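Side-chain contacts in alpha-rhamnosidase (Dictyoglomus thermophilum, PDB 6I60), which probably hydrolyses terminal non-reducing alpha-L-rhamnose residues of alpha-L-rhamnosides, as a glycoside hydrolase: residues Asp213-Pro218 with Lys456-Ala461; Asp306-Ile311 with Asn383-Glu388; Gly374-Lys379 with Arg437-Leu442. All blocks are in the same frame, centred on the assembly; numbering follows the deposited sequence.

In the fold
All three contacts lie in the beta-rich part of the chain. Interactions 1 and 2 each join the rhamnosidase N-terminal domain to the concanavalin-like domain, and interaction 3 packs the interior of the latter. Interactions 1 and 3 touch, their centres about 17 Å apart: strands 453-458 and 375-380 are sheet neighbours, and Lys456 N lies 2.7 Å from Trp375 O in a probable hydrogen bond. From interaction 3 to interaction 2 the centres are about 19 Å apart; 374-379 leads on toward the loop at 383-388. Interactions 1 and 2 are separate, with nearest atoms about 16 Å apart. The ethoxyethoxyethanol pocket of Tyr656, Glu659 and Leu660 belongs to the helical glycosidase domain.

Interaction 1: residues Asp213-Pro218 with Lys456-Ala461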
ATOM      1  N   ASP A 213       1.909  13.903  13.673  1.00 70.16           N
ATOM      2  CA  ASP A 213       0.703  13.091  13.719  1.00 62.07           C
ATOM      3  C   ASP A 213       0.947  11.672  13.224  1.00 60.92           C
ATOM      4  O   ASP A 213      -0.015  10.936  12.984  1.00 61.29           O
ATOM      5  CB  ASP A 213      -0.409  13.745  12.894  1.00 64.70           C
ATOM      6  N   ARG A 214       2.206  11.280  13.069  1.00 56.78           N
ATOM      7  CA  ARG A 214       2.580   9.978  12.544  1.00 52.94           C
ATOM      8  C   ARG A 214       3.392   9.209  13.579  1.00 53.15           C
ATOM      9  O   ARG A 214       3.849   9.758  14.584  1.00 47.86           O
ATOM     10  CB  ARG A 214       3.376  10.125  11.242  1.00 55.70           C
ATOM     11  CG  ARG A 214       2.975  11.331  10.412  1.00 61.85           C
ATOM     12  CD  ARG A 214       4.167  11.907   9.666  1.00 66.02           C
ATOM     13  NE  ARG A 214       3.765  12.923   8.697  1.00 76.03           N
ATOM     14  CZ  ARG A 214       4.344  13.093   7.513  1.00 69.77           C
ATOM     15  NH1 ARG A 214       5.352  12.311   7.152  1.00 51.31           N
ATOM     16  NH2 ARG A 214       3.916  14.041   6.689  1.00 72.07           N
ATOM     17  N   VAL A 215       3.563   7.911  13.315  1.00 58.70           N
ATOM     18  CA  VAL A 215       4.358   7.024  14.153  1.00 50.58           C
ATOM     19  C   VAL A 215       5.230   6.164  13.248  1.00 47.72           C
ATOM     20  O   VAL A 215       4.973   6.023  12.051  1.00 48.69           O
ATOM     21  CB  VAL A 215       3.486   6.131  15.064  1.00 47.61           C
ATOM     22  CG1 VAL A 215       2.862   6.954  16.178  1.00 48.69           C
ATOM     23  CG2 VAL A 215       2.409   5.428  14.250  1.00 49.88           C
ATOM     24  N   LEU A 216       6.278   5.588  13.842  1.00 50.23           N
ATOM     25  CA  LEU A 216       7.214   4.715  13.128  1.00 53.91           C
ATOM     26  C   LEU A 216       7.756   5.392  11.871  1.00 49.19           C
ATOM     27  O   LEU A 216       7.821   4.796  10.792  1.00 37.70           O
ATOM     28  CB  LEU A 216       6.564   3.370  12.792  1.00 49.39           C
ATOM     29  CG  LEU A 216       6.122   2.530  13.994  1.00 51.20           C
ATOM     30  CD1 LEU A 216       5.720   1.136  13.557  1.00 46.08           C
ATOM     31  CD2 LEU A 216       7.216   2.464  15.050  1.00 45.27           C
ATOM     32  N   ASP A 217       8.143   6.659  12.015  1.00 50.37           N
ATOM     33  CA  ASP A 217       8.733   7.581  11.056  1.00 52.78           C
ATOM     34  C   ASP A 217      10.250   7.606  11.207  1.00 60.12           C
ATOM     35  O   ASP A 217      10.762   7.558  12.333  1.00 56.88           O
ATOM     36  CB  ASP A 217       8.178   8.992  11.257  1.00 51.06           C
ATOM     37  CG  ASP A 217       8.092   9.779   9.964  1.00 58.94           C
ATOM     38  OD1 ASP A 217       7.442   9.296   9.013  1.00 55.04           O
ATOM     39  OD2 ASP A 217       8.677  10.881   9.898  1.00 61.54           O
ATOM     40  N   PRO A 218      11.014   7.674  10.106  1.00 54.28           N
ATOM     41  CA  PRO A 218      10.520   7.729   8.728  1.00 51.55           C
ATOM     42  C   PRO A 218      10.216   6.354   8.140  1.00 56.07           C
ATOM     43  O   PRO A 218      10.243   5.352   8.855  1.00 55.15           O
ATOM     44  CB  PRO A 218      11.675   8.387   7.980  1.00 60.54           C
ATOM     45  CG  PRO A 218      12.888   7.926   8.716  1.00 58.01           C
ATOM     46  CD  PRO A 218      12.484   7.772  10.164  1.00 53.16           C
ATOM     47  N   LYS A 456      -4.156  -0.242  19.698  1.00 52.50           N
ATOM     48  CA  LYS A 456      -3.831   0.810  18.740  1.00 51.41           C
ATOM     49  C   LYS A 456      -3.536   0.163  17.392  1.00 46.83           C
ATOM     50  O   LYS A 456      -2.556  -0.576  17.254  1.00 47.42           O
ATOM     51  CB  LYS A 456      -2.648   1.645  19.228  1.00 52.28           C
ATOM     52  CG  LYS A 456      -2.918   2.414  20.518  1.00 60.17           C
ATOM     53  CD  LYS A 456      -4.075   3.394  20.354  1.00 63.37           C
ATOM     54  CE  LYS A 456      -4.250   4.260  21.592  1.00 56.45           C
ATOM     55  NZ  LYS A 456      -3.464   5.522  21.496  1.00 61.21           N
ATOM     56  N   VAL A 457      -4.389   0.433  16.407  1.00 46.71           N
ATOM     57  CA  VAL A 457      -4.179  -0.057  15.048  1.00 50.35           C
ATOM     58  C   VAL A 457      -3.173   0.856  14.359  1.00 51.15           C
ATOM     59  O   VAL A 457      -3.396   2.066  14.244  1.00 49.42           O
ATOM     60  CB  VAL A 457      -5.502  -0.116  14.269  1.00 49.21           C
ATOM     61  CG1 VAL A 457      -5.279  -0.702  12.889  1.00 43.15           C
ATOM     62  CG2 VAL A 457      -6.527  -0.935  15.034  1.00 57.52           C
ATOM     63  N   VAL A 458      -2.062   0.282  13.907  1.00 49.10           N
ATOM     64  CA  VAL A 458      -0.937   1.051  13.390  1.00 48.55           C
ATOM     65  C   VAL A 458      -0.539   0.481  12.037  1.00 46.66           C
ATOM     66  O   VAL A 458      -0.189  -0.701  11.938  1.00 49.50           O
ATOM     67  CB  VAL A 458       0.258   1.033  14.356  1.00 47.97           C
ATOM     68  CG1 VAL A 458       1.497   1.596  13.681  1.00 53.82           C
ATOM     69  CG2 VAL A 458      -0.069   1.808  15.625  1.00 45.28           C
ATOM     70  N   HIS A 459      -0.587   1.318  11.003  1.00 46.71           N
ATOM     71  CA  HIS A 459      -0.158   0.957   9.655  1.00 48.53           C
ATOM     72  C   HIS A 459      -0.145   2.227   8.810  1.00 43.43           C
ATOM     73  O   HIS A 459      -0.462   3.319   9.291  1.00 44.14           O
ATOM     74  CB  HIS A 459      -1.060  -0.112   9.037  1.00 42.75           C
ATOM     75  CG  HIS A 459      -2.511   0.257   9.018  1.00 48.11           C
ATOM     76  ND1 HIS A 459      -3.405  -0.189   9.967  1.00 51.25           N
ATOM     77  CD2 HIS A 459      -3.224   1.028   8.163  1.00 48.98           C
ATOM     78  CE1 HIS A 459      -4.606   0.292   9.698  1.00 51.51           C
ATOM     79  NE2 HIS A 459      -4.523   1.033   8.609  1.00 47.43           N
ATOM     80  N   THR A 460       0.229   2.072   7.539  1.00 44.15           N
ATOM     81  CA  THR A 460       0.222   3.178   6.588  1.00 42.49           C
ATOM     82  C   THR A 460      -1.190   3.727   6.429  1.00 47.45           C
ATOM     83  O   THR A 460      -2.078   3.039   5.915  1.00 48.86           O
ATOM     84  CB  THR A 460       0.779   2.730   5.233  1.00 44.47           C
ATOM     85  OG1 THR A 460       2.168   2.409   5.368  1.00 47.99           O
ATOM     86  CG2 THR A 460       0.622   3.832   4.196  1.00 43.44           C
ATOM     87  N   ALA A 461      -1.408   4.967   6.868  1.00 48.95           N
ATOM     88  CA  ALA A 461      -2.742   5.553   6.875  1.00 43.21           C
ATOM     89  C   ALA A 461      -3.226   5.868   5.466  1.00 39.45           C
ATOM     90  O   ALA A 461      -3.257   7.034   5.061  1.00 42.38           O
ATOM     91  CB  ALA A 461      -2.761   6.817   7.736  1.00 46.72           C
TER
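Val458 meets Val215 and Leu216 through one methyl, CG1, where a loop of the N-terminal domain lies against a strand of the concanavalin-like beta-sandwich. Strand 453-458 runs between 345-351 and 375-380 in an antiparallel sheet, and Val458 stands just before the chain turns a corner at His459. Its CB already has a neighbour, resting on CA of Gly374, just before the neighbouring strand 375-380. From there the side chain forks. CG1 lies anti to the backbone N (chi1 169°) and heads for the loop, where Val215 CG2 is 4.0 Å from it and Leu216 CD1 4.2 Å. The two loop methyls reach CG1 from directions about 83° apart, Leu216 CD1 more nearly in line with the CB-CG1 bond and Val215 CG2 farther off it. The second branch, CG2, goes to the indole of Trp375 and packs on its CH2 corner.

On the loop side the two side chains are presented by different means. Val215 bonds through its backbone to Ile345, at the start of strand 345-351, and turns CB toward Val458; chi1 of -72° leaves its CG2 flanked by N and C of its own backbone, and the two valines pass at a slant. Leu216 follows with left-handed backbone angles, and its CB too points toward the strand. Beyond this contact its side chain also touches Tyr433 and Met491. No hydrogen bond crosses between the segments, so methyl groups alone join them. The carbonyl O of Val458 accepts from Thr373 OG1.

Interaction 2: residues Asp306-Ile311 with Asn383-Glu388; sequences DGRKEI and NESGKE
The flat guanidinium of Arg308 carries the Asp306 carboxylate at its edge, in plane, while Gly386 CA of the facing loop comes up to it obliquely. The carboxylate is held side-on: NH2 gives to the syn lone pair of Asp306 OD1 at 2.8 Å, and NE to that of OD2 at 3.0 Å. Asp306 ends strand 302-306 and opens an Asx turn, its OD2 also accepting from the Arg308 backbone N at 2.9 Å. Lys309 NZ completes a salt-bridge network by reaching OD1 at 2.8 Å from above the carboxylate plane. Each oxygen thus takes two bonds, which fixes the rotation of the carboxylate, and two cationic partners would probably keep it ionised.

The Arg308 chain bends back at chi3 (-49°) to make this grip, and its methylenes at the bend face segment 383-388. CG lies 3.7 Å from Ser385 OG, a van der Waals touch; the hydroxyl has its hydrogen-bond partner in Lys420 O. Strand 414-418 pairs with 302-306 in parallel and with 388-394 antiparallel, and so bridges the strands that carry the two loops; Gly307 bonds to Ile418 and Gly386 to Thr419 through the backbone. The contact is at the surface and modest in area. At its nearest point to the glycine, Arg308 CD is 3.8 Å from Gly386 CA.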
ATOM      1  N   ASP A 306      11.437   1.804  31.172  1.00 57.70           N
ATOM      2  CA  ASP A 306      11.662   1.866  32.615  1.00 56.54           C
ATOM      3  C   ASP A 306      11.287   3.267  33.086  1.00 59.59           C
ATOM      4  O   ASP A 306      12.028   4.228  32.865  1.00 58.99           O
ATOM      5  CB  ASP A 306      13.108   1.527  32.958  1.00 58.48           C
ATOM      6  CG  ASP A 306      13.316   1.293  34.445  1.00 62.48           C
ATOM      7  OD1 ASP A 306      14.214   0.501  34.805  1.00 59.52           O
ATOM      8  OD2 ASP A 306      12.582   1.902  35.252  1.00 62.41           O
ATOM      9  N   GLY A 307      10.128   3.380  33.741  1.00 62.16           N
ATOM     10  CA  GLY A 307       9.661   4.672  34.209  1.00 62.09           C
ATOM     11  C   GLY A 307      10.515   5.281  35.301  1.00 63.24           C
ATOM     12  O   GLY A 307      10.435   6.491  35.535  1.00 65.88           O
ATOM     13  N   ARG A 308      11.331   4.471  35.976  1.00 54.03           N
ATOM     14  CA  ARG A 308      12.202   5.009  37.013  1.00 64.48           C
ATOM     15  C   ARG A 308      13.329   5.848  36.423  1.00 67.65           C
ATOM     16  O   ARG A 308      13.741   6.843  37.030  1.00 70.01           O
ATOM     17  CB  ARG A 308      12.763   3.870  37.865  1.00 67.58           C
ATOM     18  CG  ARG A 308      11.694   3.046  38.570  1.00 62.53           C
ATOM     19  CD  ARG A 308      12.260   1.744  39.110  1.00 58.24           C
ATOM     20  NE  ARG A 308      13.044   1.033  38.104  1.00 65.04           N
ATOM     21  CZ  ARG A 308      13.798  -0.032  38.359  1.00 71.13           C
ATOM     22  NH1 ARG A 308      13.874  -0.512  39.593  1.00 68.44           N
ATOM     23  NH2 ARG A 308      14.478  -0.617  37.380  1.00 67.44           N
ATOM     24  N   LYS A 309      13.831   5.477  35.244  1.00 68.25           N
ATOM     25  CA  LYS A 309      14.887   6.222  34.557  1.00 60.98           C
ATOM     26  C   LYS A 309      14.330   7.276  33.610  1.00 58.71           C
ATOM     27  O   LYS A 309      14.895   7.523  32.540  1.00 61.79           O
ATOM     28  CB  LYS A 309      15.796   5.254  33.807  1.00 57.92           C
ATOM     29  CG  LYS A 309      16.284   4.073  34.632  1.00 63.16           C
ATOM     30  CD  LYS A 309      17.350   3.282  33.882  1.00 62.60           C
ATOM     31  CE  LYS A 309      17.683   1.977  34.590  1.00 66.74           C
ATOM     32  NZ  LYS A 309      16.916   0.826  34.033  1.00 68.18           N
ATOM     33  N   GLU A 310      13.226   7.921  33.978  1.00 60.41           N
ATOM     34  CA  GLU A 310      12.558   8.895  33.122  1.00 66.44           C
ATOM     35  C   GLU A 310      12.954  10.300  33.562  1.00 69.13           C
ATOM     36  O   GLU A 310      12.549  10.760  34.634  1.00 71.40           O
ATOM     37  CB  GLU A 310      11.044   8.712  33.177  1.00 61.62           C
ATOM     38  CG  GLU A 310      10.270   9.773  32.425  1.00 70.10           C
ATOM     39  CD  GLU A 310       8.846   9.354  32.138  1.00 75.60           C
ATOM     40  OE1 GLU A 310       8.636   8.190  31.734  1.00 71.85           O
ATOM     41  OE2 GLU A 310       7.932  10.185  32.319  1.00 90.67           O
ATOM     42  N   ILE A 311      13.742  10.981  32.730  1.00 72.93           N
ATOM     43  CA  ILE A 311      14.158  12.351  33.009  1.00 70.63           C
ATOM     44  C   ILE A 311      12.945  13.263  32.902  1.00 70.92           C
ATOM     45  O   ILE A 311      12.491  13.587  31.799  1.00 69.33           O
ATOM     46  CB  ILE A 311      15.281  12.802  32.056  1.00 60.53           C
ATOM     47  CG1 ILE A 311      16.513  11.914  32.232  1.00 58.43           C
ATOM     48  CG2 ILE A 311      15.637  14.260  32.303  1.00 66.67           C
ATOM     49  CD1 ILE A 311      16.711  10.922  31.114  1.00 64.85           C
ATOM     50  N   ASN A 383       1.094   2.870  42.685  1.00 63.25           N
ATOM     51  CA  ASN A 383       1.669   3.641  43.787  1.00 60.94           C
ATOM     52  C   ASN A 383       3.036   3.108  44.214  1.00 64.30           C
ATOM     53  O   ASN A 383       3.890   3.881  44.661  1.00 69.50           O
ATOM     54  CB  ASN A 383       0.718   3.681  44.987  1.00 59.58           C
ATOM     55  CG  ASN A 383      -0.036   4.990  45.088  1.00 65.13           C
ATOM     56  OD1 ASN A 383       0.319   5.974  44.439  1.00 67.31           O
ATOM     57  ND2 ASN A 383      -1.084   5.010  45.905  1.00 61.40           N
ATOM     58  N   GLU A 384       3.259   1.803  44.082  1.00 66.23           N
ATOM     59  CA  GLU A 384       4.553   1.201  44.371  1.00 57.32           C
ATOM     60  C   GLU A 384       5.423   1.241  43.120  1.00 61.05           C
ATOM     61  O   GLU A 384       4.972   0.876  42.031  1.00 63.78           O
ATOM     62  CB  GLU A 384       4.387  -0.239  44.858  1.00 51.88           C
ATOM     63  N   SER A 385       6.665   1.684  43.282  1.00 68.40           N
ATOM     64  CA  SER A 385       7.579   1.851  42.162  1.00 58.90           C
ATOM     65  C   SER A 385       8.404   0.591  41.940  1.00 56.55           C
ATOM     66  O   SER A 385       8.724  -0.141  42.879  1.00 67.86           O
ATOM     67  CB  SER A 385       8.509   3.041  42.399  1.00 55.76           C
ATOM     68  OG  SER A 385       9.071   3.499  41.183  1.00 65.91           O
ATOM     69  N   GLY A 386       8.749   0.348  40.679  1.00 55.55           N
ATOM     70  CA  GLY A 386       9.633  -0.742  40.328  1.00 62.50           C
ATOM     71  C   GLY A 386       8.964  -2.048  39.965  1.00 61.45           C
ATOM     72  O   GLY A 386       9.658  -3.064  39.838  1.00 63.60           O
ATOM     73  N   LYS A 387       7.646  -2.061  39.791  1.00 62.86           N
ATOM     74  CA  LYS A 387       6.934  -3.281  39.436  1.00 58.84           C
ATOM     75  C   LYS A 387       6.962  -3.471  37.925  1.00 51.54           C
ATOM     76  O   LYS A 387       6.672  -2.538  37.168  1.00 51.79           O
ATOM     77  CB  LYS A 387       5.493  -3.232  39.948  1.00 55.55           C
ATOM     78  CG  LYS A 387       5.309  -3.859  41.324  1.00 67.53           C
ATOM     79  CD  LYS A 387       5.979  -5.229  41.404  1.00 76.71           C
ATOM     80  CE  LYS A 387       5.504  -6.014  42.622  1.00 80.57           C
ATOM     81  NZ  LYS A 387       6.234  -7.306  42.782  1.00 73.18           N
ATOM     82  N   GLU A 388       7.321  -4.677  37.491  1.00 51.33           N
ATOM     83  CA  GLU A 388       7.447  -4.981  36.073  1.00 57.89           C
ATOM     84  C   GLU A 388       6.131  -5.509  35.516  1.00 62.23           C
ATOM     85  O   GLU A 388       5.475  -6.355  36.131  1.00 62.23           O
ATOM     86  CB  GLU A 388       8.560  -6.005  35.841  1.00 49.02           C
ATOM     87  CG  GLU A 388       8.567  -6.609  34.443  1.00 56.89           C
ATOM     88  CD  GLU A 388       9.925  -7.157  34.047  1.00 71.66           C
ATOM     89  OE1 GLU A 388      10.949  -6.590  34.488  1.00 81.39           O
ATOM     90  OE2 GLU A 388       9.968  -8.150  33.291  1.00 63.56           O
TER

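Interaction 3: residues Gly374-Lys379 with Arg437-Leu442; sequences GWIKIK and RYVEIL
Ile376 and Val439 meet because each swings CG2 to the side opposite its own carbonyl carbon. For Ile376, chi1 of 68° also places CG1 astride the backbone, with N on one hand and C on the other, which carries CD1 along the same side of the contact. The two side chains meet end on, with Ile376 CG2 3.8 Å from Val439 CG2. A second touch, Ile376 CD1 to Val439 CG1 at 4.2 Å, runs next to the first, so both methyls of the valine are used. Two residues on, Ile378 is fully extended (chi1 -165°, chi2 178°) and brings CD1 to Ile441 CG2 at 4.1 Å; these side chains lie side by side, pointing opposite ways.

The four residues face one another across the hydrophobic interior of a beta-sandwich, the concanavalin-like domain. Strand 375-380 belongs to the sheet with 453-458 and 425-427, whereas 438-442 lies between 363-368 and 388-394 in the facing layer. No hydrogen bond links the two strands, and their separation grows along the contact: Ile376 CA is 8.6 Å from Val439 CA, and Ile378 CA is 9.6 Å from Ile441 CA. Ile453 touches both Ile376 and Ile441, while Ile391 and Ile389 lie against Ile376 and Ile378.

The alternate residues point away from this interior; among them Lys377 NZ and Lys379 NZ each form a salt bridge with Glu454, one to OE1 and the other to OE2.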
ATOM      1  N   GLY A 374      -0.072  -3.292  15.251  1.00 49.78           N
ATOM      2  CA  GLY A 374       0.192  -2.147  16.095  1.00 49.37           C
ATOM      3  C   GLY A 374       0.634  -2.538  17.489  1.00 46.48           C
ATOM      4  O   GLY A 374       1.434  -3.462  17.662  1.00 44.04           O
ATOM      5  N   TRP A 375       0.117  -1.835  18.491  1.00 42.70           N
ATOM      6  CA  TRP A 375       0.463  -2.100  19.878  1.00 47.69           C
ATOM      7  C   TRP A 375      -0.771  -1.840  20.733  1.00 47.00           C
ATOM      8  O   TRP A 375      -1.867  -1.602  20.218  1.00 46.37           O
ATOM      9  CB  TRP A 375       1.661  -1.246  20.310  1.00 48.91           C
ATOM     10  CG  TRP A 375       1.480   0.222  20.054  1.00 52.58           C
ATOM     11  CD1 TRP A 375       0.707   1.090  20.769  1.00 53.08           C
ATOM     12  CD2 TRP A 375       2.088   0.993  19.012  1.00 50.02           C
ATOM     13  NE1 TRP A 375       0.795   2.353  20.236  1.00 49.91           N
ATOM     14  CE2 TRP A 375       1.638   2.321  19.157  1.00 49.21           C
ATOM     15  CE3 TRP A 375       2.971   0.691  17.971  1.00 51.12           C
ATOM     16  CZ2 TRP A 375       2.039   3.343  18.301  1.00 53.97           C
ATOM     17  CZ3 TRP A 375       3.368   1.708  17.122  1.00 60.57           C
ATOM     18  CH2 TRP A 375       2.903   3.018  17.292  1.00 56.25           C
ATOM     19  N   ILE A 376      -0.591  -1.885  22.051  1.00 47.98           N
ATOM     20  CA  ILE A 376      -1.670  -1.619  22.988  1.00 50.47           C
ATOM     21  C   ILE A 376      -1.227  -0.526  23.949  1.00 51.75           C
ATOM     22  O   ILE A 376      -0.039  -0.234  24.097  1.00 49.48           O
ATOM     23  CB  ILE A 376      -2.101  -2.882  23.766  1.00 56.17           C
ATOM     24  CG1 ILE A 376      -0.999  -3.323  24.728  1.00 46.09           C
ATOM     25  CG2 ILE A 376      -2.462  -4.012  22.812  1.00 56.81           C
ATOM     26  CD1 ILE A 376      -1.529  -3.849  26.035  1.00 52.93           C
ATOM     27  N   LYS A 377      -2.211   0.093  24.595  1.00 56.46           N
ATOM     28  CA  LYS A 377      -1.978   1.063  25.654  1.00 55.69           C
ATOM     29  C   LYS A 377      -2.562   0.513  26.945  1.00 55.87           C
ATOM     30  O   LYS A 377      -3.728   0.105  26.977  1.00 57.35           O
ATOM     31  CB  LYS A 377      -2.606   2.417  25.319  1.00 58.11           C
ATOM     32  CG  LYS A 377      -2.599   3.398  26.479  1.00 56.41           C
ATOM     33  CD  LYS A 377      -3.030   4.783  26.036  1.00 62.54           C
ATOM     34  CE  LYS A 377      -4.112   5.334  26.947  1.00 61.98           C
ATOM     35  NZ  LYS A 377      -5.472   5.029  26.436  1.00 66.77           N
ATOM     36  N   ILE A 378      -1.753   0.493  27.999  1.00 57.91           N
ATOM     37  CA  ILE A 378      -2.165  -0.053  29.286  1.00 56.05           C
ATOM     38  C   ILE A 378      -2.326   1.089  30.279  1.00 53.23           C
ATOM     39  O   ILE A 378      -1.615   2.099  30.224  1.00 55.99           O
ATOM     40  CB  ILE A 378      -1.165  -1.113  29.802  1.00 58.31           C
ATOM     41  CG1 ILE A 378      -1.786  -1.937  30.933  1.00 57.24           C
ATOM     42  CG2 ILE A 378       0.143  -0.468  30.253  1.00 52.21           C
ATOM     43  CD1 ILE A 378      -0.880  -3.030  31.456  1.00 61.94           C
ATOM     44  N   LYS A 379      -3.295   0.934  31.176  1.00 57.60           N
ATOM     45  CA  LYS A 379      -3.511   1.853  32.287  1.00 55.49           C
ATOM     46  C   LYS A 379      -3.224   1.100  33.578  1.00 56.69           C
ATOM     47  O   LYS A 379      -3.801   0.034  33.817  1.00 60.21           O
ATOM     48  CB  LYS A 379      -4.939   2.403  32.283  1.00 55.61           C
ATOM     49  CG  LYS A 379      -5.347   3.093  30.989  1.00 60.27           C
ATOM     50  CD  LYS A 379      -6.784   3.596  31.065  1.00 61.31           C
ATOM     51  CE  LYS A 379      -7.201   4.291  29.778  1.00 61.60           C
ATOM     52  NZ  LYS A 379      -8.488   3.759  29.247  1.00 61.30           N
ATOM     53  N   ARG A 437      -3.976 -10.886  17.641  1.00 51.00           N
ATOM     54  CA  ARG A 437      -5.374 -10.790  18.034  1.00 49.20           C
ATOM     55  C   ARG A 437      -5.563 -10.838  19.537  1.00 42.10           C
ATOM     56  O   ARG A 437      -6.510 -10.236  20.049  1.00 40.42           O
ATOM     57  CB  ARG A 437      -6.193 -11.921  17.389  1.00 48.55           C
ATOM     58  CG  ARG A 437      -7.691 -11.836  17.637  1.00 45.52           C
ATOM     59  CD  ARG A 437      -8.387 -13.129  17.244  1.00 48.97           C
ATOM     60  NE  ARG A 437      -9.748 -13.201  17.767  1.00 50.40           N
ATOM     61  CZ  ARG A 437     -10.717 -13.939  17.234  1.00 50.84           C
ATOM     62  NH1 ARG A 437     -10.479 -14.674  16.156  1.00 51.76           N
ATOM     63  NH2 ARG A 437     -11.928 -13.941  17.778  1.00 47.05           N
ATOM     64  N   TYR A 438      -4.672 -11.517  20.256  1.00 50.39           N
ATOM     65  CA  TYR A 438      -4.753 -11.682  21.696  1.00 48.28           C
ATOM     66  C   TYR A 438      -3.550 -11.028  22.360  1.00 46.72           C
ATOM     67  O   TYR A 438      -2.507 -10.809  21.737  1.00 44.78           O
ATOM     68  CB  TYR A 438      -4.826 -13.169  22.082  1.00 40.09           C
ATOM     69  CG  TYR A 438      -5.786 -13.979  21.234  1.00 47.31           C
ATOM     70  CD1 TYR A 438      -5.370 -14.559  20.040  1.00 50.55           C
ATOM     71  CD2 TYR A 438      -7.107 -14.163  21.625  1.00 47.35           C
ATOM     72  CE1 TYR A 438      -6.242 -15.298  19.262  1.00 53.94           C
ATOM     73  CE2 TYR A 438      -7.986 -14.901  20.852  1.00 51.31           C
ATOM     74  CZ  TYR A 438      -7.547 -15.467  19.670  1.00 53.05           C
ATOM     75  OH  TYR A 438      -8.412 -16.204  18.892  1.00 44.56           O
ATOM     76  N   VAL A 439      -3.708 -10.721  23.645  1.00 47.56           N
ATOM     77  CA  VAL A 439      -2.684 -10.041  24.428  1.00 49.37           C
ATOM     78  C   VAL A 439      -2.631 -10.686  25.805  1.00 53.58           C
ATOM     79  O   VAL A 439      -3.671 -10.875  26.445  1.00 58.00           O
ATOM     80  CB  VAL A 439      -2.966  -8.530  24.545  1.00 49.37           C
ATOM     81  CG1 VAL A 439      -2.348  -7.957  25.811  1.00 50.72           C
ATOM     82  CG2 VAL A 439      -2.449  -7.797  23.318  1.00 48.09           C
ATOM     83  N   GLU A 440      -1.429 -11.031  26.256  1.00 52.32           N
ATOM     84  CA  GLU A 440      -1.210 -11.576  27.589  1.00 53.77           C
ATOM     85  C   GLU A 440      -0.437 -10.565  28.423  1.00 51.50           C
ATOM     86  O   GLU A 440       0.581 -10.033  27.970  1.00 54.29           O
ATOM     87  CB  GLU A 440      -0.451 -12.902  27.524  1.00 54.19           C
ATOM     88  CG  GLU A 440       0.116 -13.348  28.860  1.00 55.13           C
ATOM     89  CD  GLU A 440       1.151 -14.441  28.719  1.00 56.50           C
ATOM     90  OE1 GLU A 440       0.791 -15.543  28.253  1.00 60.54           O
ATOM     91  OE2 GLU A 440       2.325 -14.201  29.074  1.00 62.30           O
ATOM     92  N   ILE A 441      -0.919 -10.300  29.634  1.00 53.76           N
ATOM     93  CA  ILE A 441      -0.289  -9.351  30.547  1.00 54.10           C
ATOM     94  C   ILE A 441      -0.004 -10.065  31.859  1.00 53.99           C
ATOM     95  O   ILE A 441      -0.921 -10.599  32.495  1.00 56.88           O
ATOM     96  CB  ILE A 441      -1.162  -8.109  30.781  1.00 56.13           C
ATOM     97  CG1 ILE A 441      -1.492  -7.435  29.450  1.00 57.74           C
ATOM     98  CG2 ILE A 441      -0.464  -7.134  31.723  1.00 52.96           C
ATOM     99  CD1 ILE A 441      -2.924  -6.991  29.346  1.00 60.37           C
ATOM    100  N   LEU A 442       1.262 -10.072  32.263  1.00 53.38           N
ATOM    101  CA  LEU A 442       1.686 -10.655  33.527  1.00 52.45           C
ATOM    102  C   LEU A 442       2.282  -9.560  34.395  1.00 53.20           C
ATOM    103  O   LEU A 442       3.088  -8.754  33.918  1.00 56.55           O
ATOM    104  CB  LEU A 442       2.704 -11.777  33.308  1.00 56.90           C
ATOM    105  CG  LEU A 442       3.251 -12.429  34.581  1.00 68.53           C
ATOM    106  CD1 LEU A 442       2.542 -13.748  34.857  1.00 71.70           C
ATOM    107  CD2 LEU A 442       4.759 -12.629  34.494  1.00 67.46           C
TER